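PDB 5Z6P: B-agarase from Agarivorans gilvus, which probably hydrolyses beta-galactosidic linkages of agarose, as a glycoside hydrolase of family 50 with agarase activity. Local coordinates for residues Q110-I115 with S191-L196; S124-I129 with T172-A177. One frame throughout, in Å; residues are numbered along the deposited sequence.

Contact 1 of 2, residues Q110-I115 with S191-L196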
ATOM      1  N   GLN A 110     -11.426  -8.461   9.182  1.00 17.30           N
ATOM      2  CA  GLN A 110     -10.132  -8.865   8.690  1.00 17.92           C
ATOM      3  C   GLN A 110      -9.250  -9.220   9.881  1.00 18.65           C
ATOM      4  O   GLN A 110      -8.932  -8.374  10.717  1.00 18.47           O
ATOM      5  CB  GLN A 110      -9.489  -7.772   7.841  1.00 19.50           C
ATOM      6  CG  GLN A 110      -8.079  -8.122   7.349  1.00 17.12           C
ATOM      7  CD  GLN A 110      -7.470  -7.016   6.518  1.00 16.68           C
ATOM      8  OE1 GLN A 110      -8.053  -5.952   6.367  1.00 16.24           O
ATOM      9  NE2 GLN A 110      -6.288  -7.264   5.975  1.00 17.20           N
ATOM     10  N   MET A 111      -8.872 -10.483   9.951  1.00 17.42           N
ATOM     11  CA  MET A 111      -8.058 -10.984  11.030  1.00 17.86           C
ATOM     12  C   MET A 111      -6.692 -11.474  10.546  1.00 19.15           C
ATOM     13  O   MET A 111      -6.607 -12.267   9.625  1.00 18.74           O
ATOM     14  CB  MET A 111      -8.790 -12.113  11.743  1.00 17.03           C
ATOM     15  CG  MET A 111      -7.981 -12.774  12.794  1.00 17.70           C
ATOM     16  SD  MET A 111      -8.856 -14.158  13.526  1.00 23.22           S
ATOM     17  CE  MET A 111      -7.520 -15.239  13.755  1.00 24.98           C
ATOM     18  N   PHE A 112      -5.627 -10.991  11.181  1.00 19.55           N
ATOM     19  CA  PHE A 112      -4.288 -11.480  10.916  1.00 20.67           C
ATOM     20  C   PHE A 112      -3.931 -12.622  11.860  1.00 19.35           C
ATOM     21  O   PHE A 112      -4.212 -12.568  13.054  1.00 22.53           O
ATOM     22  CB  PHE A 112      -3.263 -10.349  11.048  1.00 18.50           C
ATOM     23  CG  PHE A 112      -3.256  -9.411   9.884  1.00 21.17           C
ATOM     24  CD1 PHE A 112      -4.256  -8.475   9.731  1.00 21.35           C
ATOM     25  CD2 PHE A 112      -2.247  -9.462   8.942  1.00 21.62           C
ATOM     26  CE1 PHE A 112      -4.255  -7.611   8.657  1.00 21.60           C
ATOM     27  CE2 PHE A 112      -2.245  -8.608   7.879  1.00 19.39           C
ATOM     28  CZ  PHE A 112      -3.260  -7.681   7.737  1.00 19.03           C
ATOM     29  N   ILE A 113      -3.326 -13.658  11.308  1.00 19.60           N
ATOM     30  CA  ILE A 113      -2.790 -14.755  12.098  1.00 18.64           C
ATOM     31  C   ILE A 113      -1.289 -14.686  11.978  1.00 22.64           C
ATOM     32  O   ILE A 113      -0.727 -14.961  10.913  1.00 21.59           O
ATOM     33  CB  ILE A 113      -3.279 -16.149  11.625  1.00 21.94           C
ATOM     34  CG1 ILE A 113      -4.809 -16.240  11.636  1.00 19.74           C
ATOM     35  CG2 ILE A 113      -2.670 -17.246  12.475  1.00 22.89           C
ATOM     36  CD1 ILE A 113      -5.452 -16.167  10.253  1.00 21.77           C
ATOM     37  N   ASN A 114      -0.644 -14.296  13.069  1.00 21.98           N
ATOM     38  CA  ASN A 114       0.797 -14.173  13.102  1.00 22.36           C
ATOM     39  C   ASN A 114       1.362 -15.307  13.926  1.00 23.38           C
ATOM     40  O   ASN A 114       1.040 -15.458  15.097  1.00 22.34           O
ATOM     41  CB  ASN A 114       1.212 -12.813  13.665  1.00 19.35           C
ATOM     42  CG  ASN A 114       0.567 -11.663  12.926  1.00 22.88           C
ATOM     43  OD1 ASN A 114       0.391 -11.710  11.717  1.00 24.90           O
ATOM     44  ND2 ASN A 114       0.203 -10.625  13.652  1.00 24.02           N
ATOM     45  N   ILE A 115       2.195 -16.120  13.299  1.00 23.67           N
ATOM     46  CA  ILE A 115       2.788 -17.265  13.965  1.00 22.44           C
ATOM     47  C   ILE A 115       4.294 -17.058  14.131  1.00 27.39           C
ATOM     48  O   ILE A 115       5.008 -16.813  13.159  1.00 27.60           O
ATOM     49  CB  ILE A 115       2.487 -18.533  13.183  1.00 23.67           C
ATOM     50  CG1 ILE A 115       0.978 -18.600  12.930  1.00 18.92           C
ATOM     51  CG2 ILE A 115       2.990 -19.739  13.922  1.00 23.22           C
ATOM     52  CD1 ILE A 115       0.536 -19.706  12.049  1.00 22.72           C
ATOM     53  N   SER A 191      -4.872 -11.198  15.410  1.00 19.47           N
ATOM     54  CA  SER A 191      -4.843  -9.747  15.512  1.00 20.48           C
ATOM     55  C   SER A 191      -5.951  -9.114  14.686  1.00 20.77           C
ATOM     56  O   SER A 191      -6.179  -9.471  13.522  1.00 19.78           O
ATOM     57  CB  SER A 191      -3.468  -9.208  15.061  1.00 19.56           C
ATOM     58  OG  SER A 191      -3.512  -7.827  14.737  1.00 20.39           O
ATOM     59  N   ILE A 192      -6.659  -8.193  15.315  1.00 17.60           N
ATOM     60  CA  ILE A 192      -7.632  -7.364  14.644  1.00 18.31           C
ATOM     61  C   ILE A 192      -7.205  -5.936  14.923  1.00 20.47           C
ATOM     62  O   ILE A 192      -7.191  -5.500  16.081  1.00 22.21           O
ATOM     63  CB  ILE A 192      -9.067  -7.650  15.140  1.00 18.63           C
ATOM     64  CG1 ILE A 192      -9.488  -9.061  14.738  1.00 16.38           C
ATOM     65  CG2 ILE A 192     -10.051  -6.641  14.591  1.00 18.28           C
ATOM     66  CD1 ILE A 192     -10.722  -9.545  15.466  1.00 14.23           C
ATOM     67  N   HIS A 193      -6.804  -5.219  13.880  1.00 17.29           N
ATOM     68  CA  HIS A 193      -6.257  -3.889  14.092  1.00 20.24           C
ATOM     69  C   HIS A 193      -6.590  -2.932  12.965  1.00 19.67           C
ATOM     70  O   HIS A 193      -7.016  -3.344  11.895  1.00 17.90           O
ATOM     71  CB  HIS A 193      -4.737  -3.963  14.296  1.00 20.36           C
ATOM     72  CG  HIS A 193      -3.959  -4.129  13.029  1.00 19.44           C
ATOM     73  ND1 HIS A 193      -3.723  -5.361  12.461  1.00 21.05           N
ATOM     74  CD2 HIS A 193      -3.362  -3.220  12.224  1.00 18.39           C
ATOM     75  CE1 HIS A 193      -3.012  -5.203  11.357  1.00 21.48           C
ATOM     76  NE2 HIS A 193      -2.775  -3.912  11.193  1.00 22.01           N
ATOM     77  N   GLY A 194      -6.420  -1.645  13.241  1.00 17.08           N
ATOM     78  CA  GLY A 194      -6.673  -0.598  12.275  1.00 17.17           C
ATOM     79  C   GLY A 194      -8.126  -0.527  11.831  1.00 21.46           C
ATOM     80  O   GLY A 194      -8.426  -0.105  10.718  1.00 19.02           O
ATOM     81  N   SER A 195      -9.032  -0.945  12.698  1.00 16.79           N
ATOM     82  CA  SER A 195     -10.426  -1.025  12.309  1.00 17.94           C
ATOM     83  C   SER A 195     -11.220   0.193  12.775  1.00 18.29           C
ATOM     84  O   SER A 195     -10.847   0.837  13.746  1.00 19.00           O
ATOM     85  CB  SER A 195     -11.050  -2.293  12.865  1.00 17.91           C
ATOM     86  OG  SER A 195     -12.321  -2.497  12.298  1.00 21.30           O
ATOM     87  N   LEU A 196     -12.315   0.504  12.082  1.00 18.23           N
ATOM     88  CA  LEU A 196     -13.191   1.594  12.509  1.00 19.13           C
ATOM     89  C   LEU A 196     -14.344   1.080  13.365  1.00 21.77           C
ATOM     90  O   LEU A 196     -15.175   1.855  13.843  1.00 23.15           O
ATOM     91  CB  LEU A 196     -13.753   2.348  11.312  1.00 18.56           C
ATOM     92  CG  LEU A 196     -12.752   3.099  10.437  1.00 17.05           C
ATOM     93  CD1 LEU A 196     -13.532   3.814   9.386  1.00 13.08           C
ATOM     94  CD2 LEU A 196     -11.939   4.080  11.270  1.00 17.98           C
TER
HETATM   95  O   HOH W   1      -7.204  -6.217  11.041  1.00 25.07           O
HETATM   96  O   HOH W   2      -0.841  -7.994  12.855  1.00 25.21           O

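Contact 2 of 2, residues S124-I129 with T172-A177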
ATOM      1  N   SER A 124       3.201 -14.433   8.844  1.00 22.78           N
ATOM      2  CA  SER A 124       1.962 -13.668   8.978  1.00 21.11           C
ATOM      3  C   SER A 124       1.026 -13.788   7.772  1.00 21.91           C
ATOM      4  O   SER A 124       1.392 -13.430   6.653  1.00 21.98           O
ATOM      5  CB  SER A 124       2.287 -12.195   9.224  1.00 21.57           C
ATOM      6  OG  SER A 124       1.111 -11.471   9.485  1.00 20.71           O
ATOM      7  N   ARG A 125      -0.182 -14.291   8.021  1.00 18.98           N
ATOM      8  CA  ARG A 125      -1.245 -14.343   7.026  1.00 18.74           C
ATOM      9  C   ARG A 125      -2.492 -13.595   7.511  1.00 21.16           C
ATOM     10  O   ARG A 125      -2.586 -13.250   8.685  1.00 17.65           O
ATOM     11  CB  ARG A 125      -1.621 -15.784   6.713  1.00 17.87           C
ATOM     12  CG  ARG A 125      -0.469 -16.651   6.259  1.00 17.27           C
ATOM     13  CD  ARG A 125      -0.979 -17.713   5.319  1.00 17.56           C
ATOM     14  NE  ARG A 125       0.055 -18.669   4.934  1.00 21.65           N
ATOM     15  CZ  ARG A 125       0.110 -19.263   3.743  1.00 21.42           C
ATOM     16  NH1 ARG A 125      -0.809 -18.990   2.831  1.00 17.23           N
ATOM     17  NH2 ARG A 125       1.078 -20.124   3.474  1.00 20.59           N
ATOM     18  N   CYS A 126      -3.453 -13.348   6.624  1.00 18.72           N
ATOM     19  CA  CYS A 126      -4.744 -12.856   7.104  1.00 19.43           C
ATOM     20  C   CYS A 126      -5.928 -13.529   6.423  1.00 18.93           C
ATOM     21  O   CYS A 126      -5.796 -14.192   5.377  1.00 21.25           O
ATOM     22  CB  CYS A 126      -4.851 -11.325   6.962  1.00 20.84           C
ATOM     23  SG  CYS A 126      -5.067 -10.663   5.325  1.00 29.47           S
ATOM     24  N   ILE A 127      -7.078 -13.372   7.057  1.00 16.20           N
ATOM     25  CA  ILE A 127      -8.331 -13.884   6.551  1.00 16.97           C
ATOM     26  C   ILE A 127      -9.422 -12.823   6.635  1.00 16.81           C
ATOM     27  O   ILE A 127      -9.366 -11.936   7.489  1.00 16.82           O
ATOM     28  CB  ILE A 127      -8.768 -15.118   7.338  1.00 21.29           C
ATOM     29  CG1 ILE A 127      -8.886 -14.785   8.825  1.00 19.23           C
ATOM     30  CG2 ILE A 127      -7.776 -16.257   7.145  1.00 16.64           C
ATOM     31  CD1 ILE A 127      -9.456 -15.922   9.633  1.00 18.19           C
ATOM     32  N   ASN A 128     -10.397 -12.902   5.739  1.00 16.81           N
ATOM     33  CA  ASN A 128     -11.624 -12.141   5.903  1.00 18.51           C
ATOM     34  C   ASN A 128     -12.744 -13.052   6.412  1.00 20.46           C
ATOM     35  O   ASN A 128     -13.090 -14.043   5.771  1.00 22.13           O
ATOM     36  CB  ASN A 128     -12.055 -11.467   4.605  1.00 14.87           C
ATOM     37  CG  ASN A 128     -13.228 -10.522   4.809  1.00 18.45           C
ATOM     38  OD1 ASN A 128     -14.383 -10.932   4.766  1.00 17.75           O
ATOM     39  ND2 ASN A 128     -12.927  -9.251   5.081  1.00 19.98           N
ATOM     40  N   ILE A 129     -13.299 -12.723   7.570  1.00 19.06           N
ATOM     41  CA  ILE A 129     -14.363 -13.533   8.150  1.00 19.43           C
ATOM     42  C   ILE A 129     -15.697 -12.888   7.835  1.00 18.64           C
ATOM     43  O   ILE A 129     -15.992 -11.799   8.309  1.00 20.89           O
ATOM     44  CB  ILE A 129     -14.197 -13.695   9.662  1.00 20.54           C
ATOM     45  CG1 ILE A 129     -12.774 -14.161   9.973  1.00 17.45           C
ATOM     46  CG2 ILE A 129     -15.230 -14.675  10.204  1.00 18.56           C
ATOM     47  CD1 ILE A 129     -12.367 -13.956  11.388  1.00 15.07           C
ATOM     48  N   THR A 172      -4.346 -15.779   3.426  1.00 21.59           N
ATOM     49  CA  THR A 172      -3.461 -15.115   2.474  1.00 20.93           C
ATOM     50  C   THR A 172      -2.145 -14.723   3.117  1.00 20.40           C
ATOM     51  O   THR A 172      -2.145 -13.990   4.098  1.00 21.35           O
ATOM     52  CB  THR A 172      -4.107 -13.841   1.909  1.00 20.47           C
ATOM     53  OG1 THR A 172      -5.349 -14.162   1.288  1.00 19.04           O
ATOM     54  CG2 THR A 172      -3.189 -13.178   0.905  1.00 17.89           C
ATOM     55  N   TRP A 173      -1.023 -15.171   2.551  1.00 18.82           N
ATOM     56  CA  TRP A 173       0.270 -14.798   3.085  1.00 17.89           C
ATOM     57  C   TRP A 173       0.560 -13.302   2.891  1.00 20.59           C
ATOM     58  O   TRP A 173       0.499 -12.791   1.774  1.00 20.77           O
ATOM     59  CB  TRP A 173       1.379 -15.622   2.453  1.00 19.67           C
ATOM     60  CG  TRP A 173       2.621 -15.481   3.229  1.00 24.37           C
ATOM     61  CD1 TRP A 173       2.907 -16.070   4.420  1.00 25.00           C
ATOM     62  CD2 TRP A 173       3.737 -14.659   2.913  1.00 27.40           C
ATOM     63  NE1 TRP A 173       4.141 -15.684   4.855  1.00 24.98           N
ATOM     64  CE2 TRP A 173       4.676 -14.815   3.942  1.00 25.74           C
ATOM     65  CE3 TRP A 173       4.044 -13.813   1.846  1.00 33.97           C
ATOM     66  CZ2 TRP A 173       5.893 -14.167   3.944  1.00 32.43           C
ATOM     67  CZ3 TRP A 173       5.260 -13.161   1.847  1.00 36.65           C
ATOM     68  CH2 TRP A 173       6.170 -13.344   2.889  1.00 38.78           C
ATOM     69  N   MET A 174       0.892 -12.618   3.984  1.00 20.30           N
ATOM     70  CA  MET A 174       1.011 -11.155   3.988  1.00 19.36           C
ATOM     71  C   MET A 174       2.413 -10.619   4.270  1.00 23.42           C
ATOM     72  O   MET A 174       2.909  -9.779   3.531  1.00 28.20           O
ATOM     73  CB  MET A 174       0.068 -10.539   5.031  1.00 20.81           C
ATOM     74  CG  MET A 174      -1.410 -10.816   4.827  1.00 20.87           C
ATOM     75  SD  MET A 174      -2.012 -10.126   3.293  1.00 20.53           S
ATOM     76  CE  MET A 174      -2.099  -8.378   3.638  1.00 17.29           C
ATOM     77  N   TRP A 175       3.014 -11.063   5.371  1.00 23.46           N
ATOM     78  CA  TRP A 175       4.270 -10.490   5.867  1.00 25.58           C
ATOM     79  C   TRP A 175       5.127 -11.551   6.515  1.00 25.58           C
ATOM     80  O   TRP A 175       4.635 -12.601   6.903  1.00 20.89           O
ATOM     81  CB  TRP A 175       4.039  -9.384   6.915  1.00 26.06           C
ATOM     82  CG  TRP A 175       2.962  -8.393   6.624  1.00 29.11           C
ATOM     83  CD1 TRP A 175       1.678  -8.423   7.081  1.00 28.88           C
ATOM     84  CD2 TRP A 175       3.081  -7.198   5.845  1.00 35.04           C
ATOM     85  NE1 TRP A 175       0.981  -7.335   6.616  1.00 27.09           N
ATOM     86  CE2 TRP A 175       1.821  -6.564   5.855  1.00 34.35           C
ATOM     87  CE3 TRP A 175       4.131  -6.600   5.140  1.00 38.90           C
ATOM     88  CZ2 TRP A 175       1.578  -5.370   5.183  1.00 33.64           C
ATOM     89  CZ3 TRP A 175       3.888  -5.409   4.473  1.00 39.47           C
ATOM     90  CH2 TRP A 175       2.620  -4.807   4.501  1.00 34.05           C
ATOM     91  N   GLY A 176       6.410 -11.236   6.671  1.00 31.38           N
ATOM     92  CA  GLY A 176       7.322 -12.064   7.431  1.00 27.10           C
ATOM     93  C   GLY A 176       7.994 -13.113   6.574  1.00 29.92           C
ATOM     94  O   GLY A 176       8.288 -12.881   5.407  1.00 34.02           O
ATOM     95  N   ALA A 177       8.242 -14.271   7.168  1.00 27.83           N
ATOM     96  CA  ALA A 177       8.913 -15.356   6.486  1.00 31.75           C
ATOM     97  C   ALA A 177       7.910 -16.435   6.134  1.00 32.20           C
ATOM     98  O   ALA A 177       7.059 -16.785   6.946  1.00 30.89           O
ATOM     99  CB  ALA A 177      10.016 -15.922   7.348  1.00 29.79           C
TER

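Contact 1 of 2, residues Q110-I115 with S191-L196
Phe112 and Ser191 face each other as an antiparallel hydrogen-bonded pair, joined by two backbone bonds of 2.8 Å, Phe112 N to Ser191 O and Ser191 N to Phe112 O. From this pair the Phe112 side chain slants toward His193. Its CB rests against Ser191, 4.2 Å from Ser191 CB. A chi1 of -76°, with CG beside the backbone N, points the ring toward His193; Ser191 O lies at its edge, near the plane. Farther out, CD1 and CE1 both meet His193 CE1, with Phe112 CE1 the nearer at 3.8 Å. The two rings are neither stacked nor perpendicular, their planes being inclined at 47°. His193 ND1 makes a weak bond of 3.4 Å to Ser191 OG, while its NE2 is hydrogen-bonded to Lys646. Where the strands diverge, water 1 bridges them, giving a proton to Gln110 O at 2.8 Å and accepting one from His193 N. Water 2 accepts from Asn114 ND2, which also bonds Glu189, and is weakly linked to Ser191 OG; Asn114 OD1 lies close to Ser124 OG. On the other side of the strand from Phe112, Met111 CB approaches Ile192 CG1 to 4.3 Å; Met111 and Ile113 also pack on Phe99. This is ordinary strand pairing in the agarase CBM-like domain, joined to later parts of the chain by the Lys646 bond and by Gln110 OE1 with Thr685 N.

Contact 2 of 2, residues S124-I129 with T172-A177
Trp173 and Arg125 bring their flat groups together almost at right angles, with guanidinium and indole planes 80° apart. One face of the guanidinium is met by Trp173 CB, near the rim of the group. In return, Arg125 NE comes to the edge of the indole, 3.9 Å from Trp173 CD1. Backbone carbonyls lie over the indole: Ser124 O is 3.8 Å from Trp173 CD1, and Trp175 O sits above the plane, offset toward the rim. The Trp175 ring offers its edge to Ser124 OG, which probably hydrogen-bonds Asn114 OD1, an unusually short approach. Arg125 reaches its place with CG beside the backbone N (chi1 -56°) and an extended chain, and its polar end is held by bonds from NE to His123, NH1 to Ala171 and NH2 to Cys151.

Behind these groups the strands carry a classic beta bulge: Met174 and Trp175 both face Ser124, whose O accepts from Met174 N at 2.8 Å and from Trp175 N at 3.1 Å. Past the bulge the pairing is regular, with Cys126 N and Thr172 O 2.9 Å apart, and the reciprocal bond from Thr172 N to Cys126 O. A chi1 of -61° sets Met174 CG 3.7 Å from Cys126 SG; the bends at chi2 and chi3 keep SD and CE close to the same sulfur.

Strand 122-129 lies between strands 168-174 and 109-117, bonded to the latter through the backbones of Arg125 with Ile113 and Ile127 with Met111. Cys126 and Met174 pack on Phe112, while Ile127 touches Phe137 and Phe99 of strands 135-140 and 95-103.

Overall arrangement
The centres of the two contacts are about 9 Å apart, and all four segments lie within the agarase CBM-like domain. Along the chain contact 2 is nested inside the loop closed by contact 1: strands 109-117 and 122-129 come first in succession, then 168-174 and 185-193. In space the order is 185-193, 109-117, 122-129, 168-174, so that each contact adds one flanking strand to a central antiparallel pair; each flanking strand has a further neighbour, 76-81 or 135-140. The central pair joins the contacts directly, with Met111 O packed on Cys126 CB. Chain portions far apart in sequence are thereby tied into neighbouring strands of one domain.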